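Local atomic coordinates of NADP-dependent alcohol dehydrogenase 6 (Saccharomyces cerevisiae, PDB entry 1PIW), a protein that reduces a broad range of aromatic and aliphatic aldehydes to alcohols with NADPH, as a zinc-containing, homodimeric medium-chain alcohol dehydrogenase of yeast. Residues Ile50-Gly58 / Ile275-Met283; Cys163-Arg174 / Ser299-Leu310. All coordinates share one frame; numbering follows the deposited sequence.

Contact 1 (Ile50-Gly58 / Ile275-Met283). With NAP (NADP nicotinamide-adenine-dinucleotide phosphate), chain E.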
# COMPACT_ATOMS: atom_id res chain seq x y z
N ILE A 50 -21.78 16.27 6.95
CA ILE A 50 -21.80 16.43 8.41
C ILE A 50 -20.48 16.97 8.96
O ILE A 50 -20.45 18.03 9.58
CB ILE A 50 -22.13 15.08 9.09
CG1 ILE A 50 -23.41 14.50 8.49
CG2 ILE A 50 -22.34 15.27 10.59
CD1 ILE A 50 -24.61 15.43 8.58
N HIS A 51 -19.40 16.25 8.72
CA HIS A 51 -18.07 16.66 9.18
C HIS A 51 -17.86 18.14 8.93
O HIS A 51 -17.41 18.88 9.81
CB HIS A 51 -16.99 15.90 8.40
CG HIS A 51 -16.89 14.45 8.74
ND1 HIS A 51 -16.25 13.99 9.87
CD2 HIS A 51 -17.31 13.35 8.07
CE1 HIS A 51 -16.28 12.67 9.88
NE2 HIS A 51 -16.92 12.26 8.80
N CYS A 52 -18.17 18.55 7.71
CA CYS A 52 -18.00 19.92 7.29
C CYS A 52 -18.87 20.90 8.08
O CYS A 52 -18.35 21.85 8.67
CB CYS A 52 -18.30 20.03 5.80
SG CYS A 52 -17.57 21.46 5.03
N ALA A 53 -20.17 20.67 8.08
CA ALA A 53 -21.11 21.55 8.77
C ALA A 53 -20.82 21.64 10.27
O ALA A 53 -20.93 22.70 10.87
CB ALA A 53 -22.54 21.09 8.53
N ALA A 54 -20.45 20.52 10.85
CA ALA A 54 -20.14 20.47 12.26
C ALA A 54 -18.80 21.12 12.53
O ALA A 54 -18.35 21.19 13.66
CB ALA A 54 -20.11 19.04 12.72
N GLY A 55 -18.16 21.58 11.47
CA GLY A 55 -16.86 22.22 11.62
C GLY A 55 -15.73 21.27 11.97
O GLY A 55 -14.71 21.71 12.50
N HIS A 56 -15.90 19.99 11.68
CA HIS A 56 -14.88 18.98 11.97
C HIS A 56 -13.64 19.15 11.13
O HIS A 56 -12.57 18.71 11.51
CB HIS A 56 -15.42 17.58 11.72
CG HIS A 56 -16.35 17.10 12.77
ND1 HIS A 56 -17.06 17.95 13.59
CD2 HIS A 56 -16.70 15.85 13.15
CE1 HIS A 56 -17.81 17.25 14.42
NE2 HIS A 56 -17.61 15.97 14.17
N TRP A 57 -13.80 19.80 9.99
CA TRP A 57 -12.69 19.99 9.08
C TRP A 57 -12.01 21.34 9.19
O TRP A 57 -11.10 21.65 8.42
CB TRP A 57 -13.15 19.79 7.65
CG TRP A 57 -13.42 18.36 7.32
CD1 TRP A 57 -12.95 17.25 8.00
CD2 TRP A 57 -14.13 17.87 6.19
NE1 TRP A 57 -13.34 16.11 7.34
CE2 TRP A 57 -14.06 16.45 6.23
CE3 TRP A 57 -14.83 18.49 5.14
CZ2 TRP A 57 -14.66 15.64 5.26
CZ3 TRP A 57 -15.43 17.68 4.17
CH2 TRP A 57 -15.34 16.27 4.24
N GLY A 58 -12.46 22.13 10.16
CA GLY A 58 -11.87 23.44 10.34
C GLY A 58 -12.94 24.49 10.13
O GLY A 58 -14.03 24.19 9.65
N ILE A 275 -10.91 4.87 2.92
CA ILE A 275 -11.65 5.86 2.18
C ILE A 275 -12.04 7.08 3.02
O ILE A 275 -12.44 8.11 2.48
CB ILE A 275 -12.90 5.19 1.57
CG1 ILE A 275 -12.70 5.05 0.06
CG2 ILE A 275 -14.19 5.89 2.02
CD1 ILE A 275 -12.08 6.26 -0.61
N SER A 276 -11.88 6.95 4.33
CA SER A 276 -12.27 8.00 5.25
C SER A 276 -11.37 9.20 5.48
O SER A 276 -10.15 9.17 5.26
CB SER A 276 -12.62 7.39 6.61
OG SER A 276 -11.52 6.71 7.19
N ILE A 277 -12.02 10.25 5.95
CA ILE A 277 -11.40 11.53 6.27
C ILE A 277 -12.07 11.98 7.58
O ILE A 277 -13.04 12.75 7.58
CB ILE A 277 -11.69 12.53 5.14
CG1 ILE A 277 -11.27 11.91 3.81
CG2 ILE A 277 -10.98 13.85 5.42
CD1 ILE A 277 -11.76 12.67 2.60
N PRO A 278 -11.55 11.50 8.72
CA PRO A 278 -12.05 11.81 10.06
C PRO A 278 -11.81 13.24 10.51
O PRO A 278 -11.18 14.04 9.80
CB PRO A 278 -11.32 10.81 10.94
CG PRO A 278 -9.98 10.72 10.26
CD PRO A 278 -10.36 10.62 8.80
N GLU A 279 -12.31 13.56 11.71
CA GLU A 279 -12.13 14.90 12.27
C GLU A 279 -10.65 15.26 12.07
O GLU A 279 -9.78 14.38 12.05
CB GLU A 279 -12.48 14.92 13.77
CG GLU A 279 -11.44 14.26 14.70
CD GLU A 279 -11.72 14.47 16.20
OE1 GLU A 279 -12.73 13.94 16.71
OE2 GLU A 279 -10.92 15.18 16.86
N GLN A 280 -10.39 16.54 11.91
CA GLN A 280 -9.03 17.03 11.71
C GLN A 280 -8.09 16.53 12.80
O GLN A 280 -6.88 16.53 12.63
CB GLN A 280 -9.05 18.55 11.73
CG GLN A 280 -9.36 19.09 13.10
CD GLN A 280 -9.86 20.50 13.06
OE1 GLN A 280 -9.24 21.36 12.44
NE2 GLN A 280 -10.98 20.76 13.73
N HIS A 281 -8.65 16.11 13.93
CA HIS A 281 -7.85 15.62 15.05
C HIS A 281 -7.80 14.10 15.15
O HIS A 281 -8.33 13.52 16.09
CB HIS A 281 -8.36 16.20 16.37
CG HIS A 281 -8.34 17.70 16.41
ND1 HIS A 281 -7.17 18.42 16.36
CD2 HIS A 281 -9.34 18.60 16.47
CE1 HIS A 281 -7.45 19.71 16.37
NE2 HIS A 281 -8.77 19.85 16.43
N GLU A 282 -7.16 13.48 14.17
CA GLU A 282 -7.03 12.03 14.14
C GLU A 282 -5.95 11.63 13.15
O GLU A 282 -5.73 12.30 12.13
CB GLU A 282 -8.34 11.34 13.73
CG GLU A 282 -9.46 11.37 14.76
CD GLU A 282 -10.57 10.38 14.42
OE1 GLU A 282 -11.61 10.42 15.09
OE2 GLU A 282 -10.38 9.57 13.49
N MET A 283 -5.28 10.52 13.44
CA MET A 283 -4.24 10.02 12.56
C MET A 283 -4.52 8.57 12.17
O MET A 283 -5.39 7.90 12.74
CB MET A 283 -2.88 10.11 13.27
CG MET A 283 -2.51 11.51 13.76
SD MET A 283 -2.26 12.68 12.43
CE MET A 283 -0.86 11.93 11.60
PA NAP E . -21.95 7.33 7.36
O1A NAP E . -21.46 8.52 7.96
O2A NAP E . -23.39 7.05 6.92
O5B NAP E . -21.53 6.10 8.30
C5B NAP E . -20.13 5.94 8.65
C4B NAP E . -20.12 4.48 9.15
O4B NAP E . -18.71 4.13 9.54
C3B NAP E . -20.93 4.18 10.44
O3B NAP E . -22.25 3.76 10.05
C2B NAP E . -20.10 3.12 11.12
O2B NAP E . -20.30 1.80 10.63
C1B NAP E . -18.64 3.57 10.86
N9A NAP E . -18.17 4.46 11.96
C8A NAP E . -18.63 5.66 12.47
N7A NAP E . -17.92 6.14 13.49
C5A NAP E . -16.93 5.18 13.67
C6A NAP E . -15.88 5.13 14.61
N6A NAP E . -15.60 6.03 15.57
N1A NAP E . -15.02 4.03 14.55
C2A NAP E . -15.20 3.02 13.60
N3A NAP E . -16.23 3.04 12.65
C4A NAP E . -17.08 4.14 12.73
O3 NAP E . -21.11 6.97 6.08
PN NAP E . -20.36 7.82 5.01
O1N NAP E . -21.13 9.01 4.63
O2N NAP E . -20.05 6.86 3.94
O5D NAP E . -19.07 8.27 5.78
C5D NAP E . -18.35 9.38 5.25
C4D NAP E . -16.90 9.16 5.49
O4D NAP E . -16.29 8.93 4.20
C3D NAP E . -16.22 10.42 6.09
O3D NAP E . -15.23 10.08 7.08
C2D NAP E . -15.65 11.10 4.87
O2D NAP E . -14.55 11.92 5.16
C1D NAP E . -15.29 9.97 3.97
P2B NAP E . -20.34 0.49 11.56
O1X NAP E . -18.90 0.09 11.76
O2X NAP E . -20.99 1.02 12.78
O3X NAP E . -21.10 -0.53 10.77
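His51 and Trp57 both meet the backbone carbonyl oxygen of Ile277, one with a ring face and the other with a ring edge. The imidazole of His51 lies flat against it, with Ile277 O 4.0 Å above the ring plane and over its centre. Trp57 meets the same oxygen at its edge, through a weak hydrogen bond from Trp57 NE1 to Ile277 O of 3.4 Å. CB of Trp57 leaves the backbone away from 275-283. With CG anti to the carbonyl carbon (chi1 -72°), the indole swings back to bring NE1 to the carbonyl. The stem of Ile277 crosses the indole at about a right angle, CG2 lying 4.1 Å from Trp57 CZ2.

The third partner is the nicotinamide-side ribose of NADP. Its O2D donates to Ile277 O at 3.0 Å, and Ile277 N gives a weak bond to O3D. His51 NE2 comes within 3.3 Å of the same O3D. The contact thus spans the cofactor cleft of the alcohol dehydrogenase fold, between the GroES-like catalytic domain and the Rossmann domain.

Further out, the backbones are tied by Gln280 N to His56 O, 3.1 Å and nearly straight at 167°. Gly55 ends helix 47-53 in a Schellman motif. A type I turn from Gly55 to Gly58 then carries His56 and Trp57. On the far side, Pro278 packs on Pro288 of the second subunit.

Contact 2 (Cys163-Arg174 / Ser299-Leu310); sequences CGGLTVYSPLVR and SALGSIKELNQL. With ZN (zinc ion), chain D.
Glu306 reaches from helix 304-316 as a knob into a hole formed by Leu166, Tyr169, Ser170 and Arg174 of helix 161-174. The short helix segments cross steeply, at 103°, with axes 9.6 Å apart. Arg174 runs extended and crosses the Glu306 chain at about a right angle. Its guanidinium is turned 50° from the carboxylate plane. Arg174 NE still donates straight to Glu306 OE2, at 2.8 Å and within the guanidinium plane, making a salt bridge. A weak bond from Arg174 NH2 to Glu306 OE1 accompanies it. The model also puts Ser170 OG against this carboxylate, too close for its bonding to be trusted.

The same carboxylate folds back on its own helix start. Ser303 N donates to the anti lone pair of Glu306 OE1 at 2.7 Å, and Glu306 N donates back to Ser303 OG, whose place is less sure. With Ser303 at the N-cap, the two residues form a capping box. With an alanine in place of Glu306, Arg174 would probably lose its charge mate and Ser303 N its acceptor.

Apolar groups flank this polar centre. CG of Tyr169 lies trans to the main-chain N (chi1 180°), which sends the ring alongside helix 304-316. One face lies over Leu310 CA, Tyr169 CD2 is 3.5 Å from Leu310 CB, and the ring edge meets Glu306 O. Leu166 fits between Gly302 and Leu307, its CD2 3.4 Å from Gly302 N and 3.8 Å from Leu307 CB.

At the other end, Cys163 SG binds the catalytic zinc with Cys46 and His68, and CD2 of Leu301, an NADP-binding residue, packs near SG. Arg174 also bonds Asn110, in the lobe of the structural zinc. A buried carboxylate held by an arginine and a backbone N-H is likely to stay ionised.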
# COMPACT_ATOMS: atom_id res chain seq x y z
N CYS A 163 -21.13 10.24 -5.16
CA CYS A 163 -19.99 10.48 -4.27
C CYS A 163 -19.73 9.29 -3.35
O CYS A 163 -18.70 8.61 -3.46
CB CYS A 163 -20.19 11.72 -3.40
SG CYS A 163 -18.75 11.95 -2.36
N GLY A 164 -20.65 9.06 -2.43
CA GLY A 164 -20.48 7.94 -1.53
C GLY A 164 -20.17 6.71 -2.35
O GLY A 164 -19.23 5.97 -2.05
N GLY A 165 -20.95 6.51 -3.41
CA GLY A 165 -20.76 5.35 -4.27
C GLY A 165 -19.43 5.40 -5.00
O GLY A 165 -18.56 4.54 -4.82
N LEU A 166 -19.25 6.43 -5.82
CA LEU A 166 -18.02 6.58 -6.57
C LEU A 166 -16.80 6.42 -5.67
O LEU A 166 -15.77 5.91 -6.11
CB LEU A 166 -17.98 7.94 -7.23
CG LEU A 166 -16.68 8.22 -7.96
CD1 LEU A 166 -16.55 7.20 -9.05
CD2 LEU A 166 -16.66 9.62 -8.53
N THR A 167 -16.92 6.84 -4.42
CA THR A 167 -15.80 6.76 -3.48
C THR A 167 -15.30 5.35 -3.15
O THR A 167 -14.11 5.17 -2.84
CB THR A 167 -16.13 7.54 -2.18
OG1 THR A 167 -15.91 8.93 -2.40
CG2 THR A 167 -15.26 7.09 -1.04
N VAL A 168 -16.20 4.36 -3.20
CA VAL A 168 -15.84 2.95 -2.94
C VAL A 168 -15.56 2.31 -4.27
O VAL A 168 -14.75 1.40 -4.38
CB VAL A 168 -16.98 2.09 -2.40
CG1 VAL A 168 -16.44 1.18 -1.32
CG2 VAL A 168 -18.13 2.95 -1.94
N TYR A 169 -16.27 2.77 -5.29
CA TYR A 169 -16.11 2.20 -6.60
C TYR A 169 -14.71 2.39 -7.14
O TYR A 169 -14.10 1.44 -7.62
CB TYR A 169 -17.13 2.77 -7.58
CG TYR A 169 -16.97 2.20 -8.96
CD1 TYR A 169 -16.95 0.82 -9.16
CD2 TYR A 169 -16.81 3.03 -10.06
CE1 TYR A 169 -16.77 0.28 -10.43
CE2 TYR A 169 -16.62 2.50 -11.34
CZ TYR A 169 -16.60 1.12 -11.51
OH TYR A 169 -16.40 0.60 -12.76
N SER A 170 -14.18 3.60 -7.04
CA SER A 170 -12.84 3.85 -7.55
C SER A 170 -11.80 2.91 -6.94
O SER A 170 -11.05 2.25 -7.67
CB SER A 170 -12.44 5.30 -7.31
OG SER A 170 -11.49 5.70 -8.27
N PRO A 171 -11.72 2.83 -5.60
CA PRO A 171 -10.72 1.92 -5.04
C PRO A 171 -10.97 0.46 -5.40
O PRO A 171 -10.03 -0.31 -5.66
CB PRO A 171 -10.81 2.19 -3.53
CG PRO A 171 -12.22 2.64 -3.35
CD PRO A 171 -12.43 3.55 -4.53
N LEU A 172 -12.24 0.06 -5.43
CA LEU A 172 -12.57 -1.32 -5.75
C LEU A 172 -12.04 -1.71 -7.13
O LEU A 172 -11.27 -2.66 -7.23
CB LEU A 172 -14.08 -1.54 -5.68
CG LEU A 172 -14.65 -1.65 -4.26
CD1 LEU A 172 -16.16 -1.90 -4.33
CD2 LEU A 172 -13.95 -2.77 -3.53
N VAL A 173 -12.43 -0.98 -8.17
CA VAL A 173 -11.95 -1.25 -9.52
C VAL A 173 -10.43 -1.24 -9.54
O VAL A 173 -9.77 -2.25 -9.76
CB VAL A 173 -12.38 -0.19 -10.53
CG1 VAL A 173 -12.14 -0.69 -11.91
CG2 VAL A 173 -13.82 0.16 -10.36
N ARG A 174 -9.87 -0.07 -9.31
CA ARG A 174 -8.44 0.08 -9.31
C ARG A 174 -7.70 -1.05 -8.58
O ARG A 174 -6.63 -1.45 -9.00
CB ARG A 174 -8.07 1.42 -8.68
CG ARG A 174 -8.74 2.59 -9.37
CD ARG A 174 -8.08 3.92 -9.03
NE ARG A 174 -8.62 5.00 -9.84
CZ ARG A 174 -7.97 6.12 -10.11
NH1 ARG A 174 -6.75 6.28 -9.62
NH2 ARG A 174 -8.53 7.06 -10.85
N SER A 299 -7.57 6.75 -0.37
CA SER A 299 -8.15 7.04 -1.69
C SER A 299 -9.17 8.18 -1.67
O SER A 299 -9.96 8.30 -0.73
CB SER A 299 -8.80 5.79 -2.27
OG SER A 299 -9.50 6.09 -3.47
N ALA A 300 -9.14 9.00 -2.71
CA ALA A 300 -10.05 10.13 -2.84
C ALA A 300 -11.31 9.71 -3.56
O ALA A 300 -11.66 8.52 -3.59
CB ALA A 300 -9.39 11.22 -3.63
N LEU A 301 -12.00 10.68 -4.16
CA LEU A 301 -13.21 10.37 -4.90
C LEU A 301 -12.73 9.54 -6.08
O LEU A 301 -11.58 9.05 -6.11
CB LEU A 301 -13.84 11.65 -5.43
CG LEU A 301 -13.76 12.87 -4.51
CD1 LEU A 301 -13.79 14.13 -5.33
CD2 LEU A 301 -14.90 12.85 -3.50
N GLY A 302 -13.59 9.39 -7.07
CA GLY A 302 -13.19 8.65 -8.24
C GLY A 302 -13.07 9.62 -9.40
O GLY A 302 -13.34 10.80 -9.26
N SER A 303 -12.64 9.11 -10.54
CA SER A 303 -12.52 9.91 -11.74
C SER A 303 -13.93 9.98 -12.30
O SER A 303 -14.79 9.17 -11.95
CB SER A 303 -11.62 9.22 -12.75
OG SER A 303 -12.21 7.98 -13.14
N ILE A 304 -14.18 10.94 -13.18
CA ILE A 304 -15.50 11.05 -13.78
C ILE A 304 -15.72 9.82 -14.69
O ILE A 304 -16.84 9.35 -14.86
CB ILE A 304 -15.64 12.39 -14.57
CG1 ILE A 304 -14.27 12.85 -15.12
CG2 ILE A 304 -16.20 13.49 -13.64
CD1 ILE A 304 -13.46 11.78 -15.95
N LYS A 305 -14.64 9.30 -15.25
CA LYS A 305 -14.72 8.14 -16.11
C LYS A 305 -15.32 7.01 -15.27
O LYS A 305 -16.34 6.41 -15.63
CB LYS A 305 -13.32 7.77 -16.60
CG LYS A 305 -13.18 6.41 -17.29
CD LYS A 305 -11.77 6.25 -17.84
CE LYS A 305 -11.44 4.83 -18.30
NZ LYS A 305 -11.16 3.86 -17.20
N GLU A 306 -14.68 6.75 -14.13
CA GLU A 306 -15.15 5.72 -13.21
C GLU A 306 -16.57 6.04 -12.80
O GLU A 306 -17.39 5.14 -12.67
CB GLU A 306 -14.25 5.67 -11.98
CG GLU A 306 -12.81 5.34 -12.31
CD GLU A 306 -11.87 5.47 -11.13
OE1 GLU A 306 -11.84 6.56 -10.53
OE2 GLU A 306 -11.17 4.50 -10.81
N LEU A 307 -16.88 7.32 -12.61
CA LEU A 307 -18.24 7.70 -12.21
C LEU A 307 -19.27 7.28 -13.25
O LEU A 307 -20.40 6.91 -12.89
CB LEU A 307 -18.35 9.20 -11.96
CG LEU A 307 -19.71 9.60 -11.39
CD1 LEU A 307 -20.21 8.55 -10.41
CD2 LEU A 307 -19.60 10.95 -10.69
N ASN A 308 -18.90 7.35 -14.52
CA ASN A 308 -19.83 6.95 -15.56
C ASN A 308 -19.86 5.43 -15.57
O ASN A 308 -20.91 4.82 -15.74
CB ASN A 308 -19.40 7.51 -16.91
CG ASN A 308 -19.76 8.99 -17.07
OD1 ASN A 308 -20.94 9.37 -16.96
ND2 ASN A 308 -18.76 9.82 -17.33
N GLN A 309 -18.71 4.82 -15.37
CA GLN A 309 -18.64 3.36 -15.31
C GLN A 309 -19.61 2.79 -14.25
O GLN A 309 -20.31 1.80 -14.49
CB GLN A 309 -17.21 2.91 -14.96
CG GLN A 309 -16.23 2.93 -16.10
CD GLN A 309 -14.85 2.50 -15.66
OE1 GLN A 309 -14.70 1.75 -14.69
NE2 GLN A 309 -13.82 2.97 -16.37
N LEU A 310 -19.63 3.42 -13.08
CA LEU A 310 -20.49 3.00 -11.99
C LEU A 310 -21.94 3.21 -12.39
O LEU A 310 -22.76 2.29 -12.31
CB LEU A 310 -20.18 3.81 -10.72
CG LEU A 310 -21.05 3.48 -9.49
CD1 LEU A 310 -20.96 1.99 -9.22
CD2 LEU A 310 -20.59 4.24 -8.27
ZN ZN D . -18.82 12.67 -0.05

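In the fold
From the N terminus, the chain passes 50-58, the last turn of helix 47-53 and the loop after it, in the GroES-like part. It then runs to 163-174, on the helix that precedes the Rossmann sheet. Next comes 275-283, after strand 270-274, which closes contact 1 over 216 intervening residues. Last, 299-310, after the final Rossmann strand 295-298, closes contact 2 over 124. The segments alternate, so the two loops cross rather than nest. Contact 1 joins the catalytic and cofactor domains across the NADP cleft. Contact 2 ties the helix carrying zinc ligand Cys163 to the loop and helix after strand 295-298. Their centres are 21 Å apart, yet Ile275 packs on Thr167, Pro171, Ser299 and Ala300.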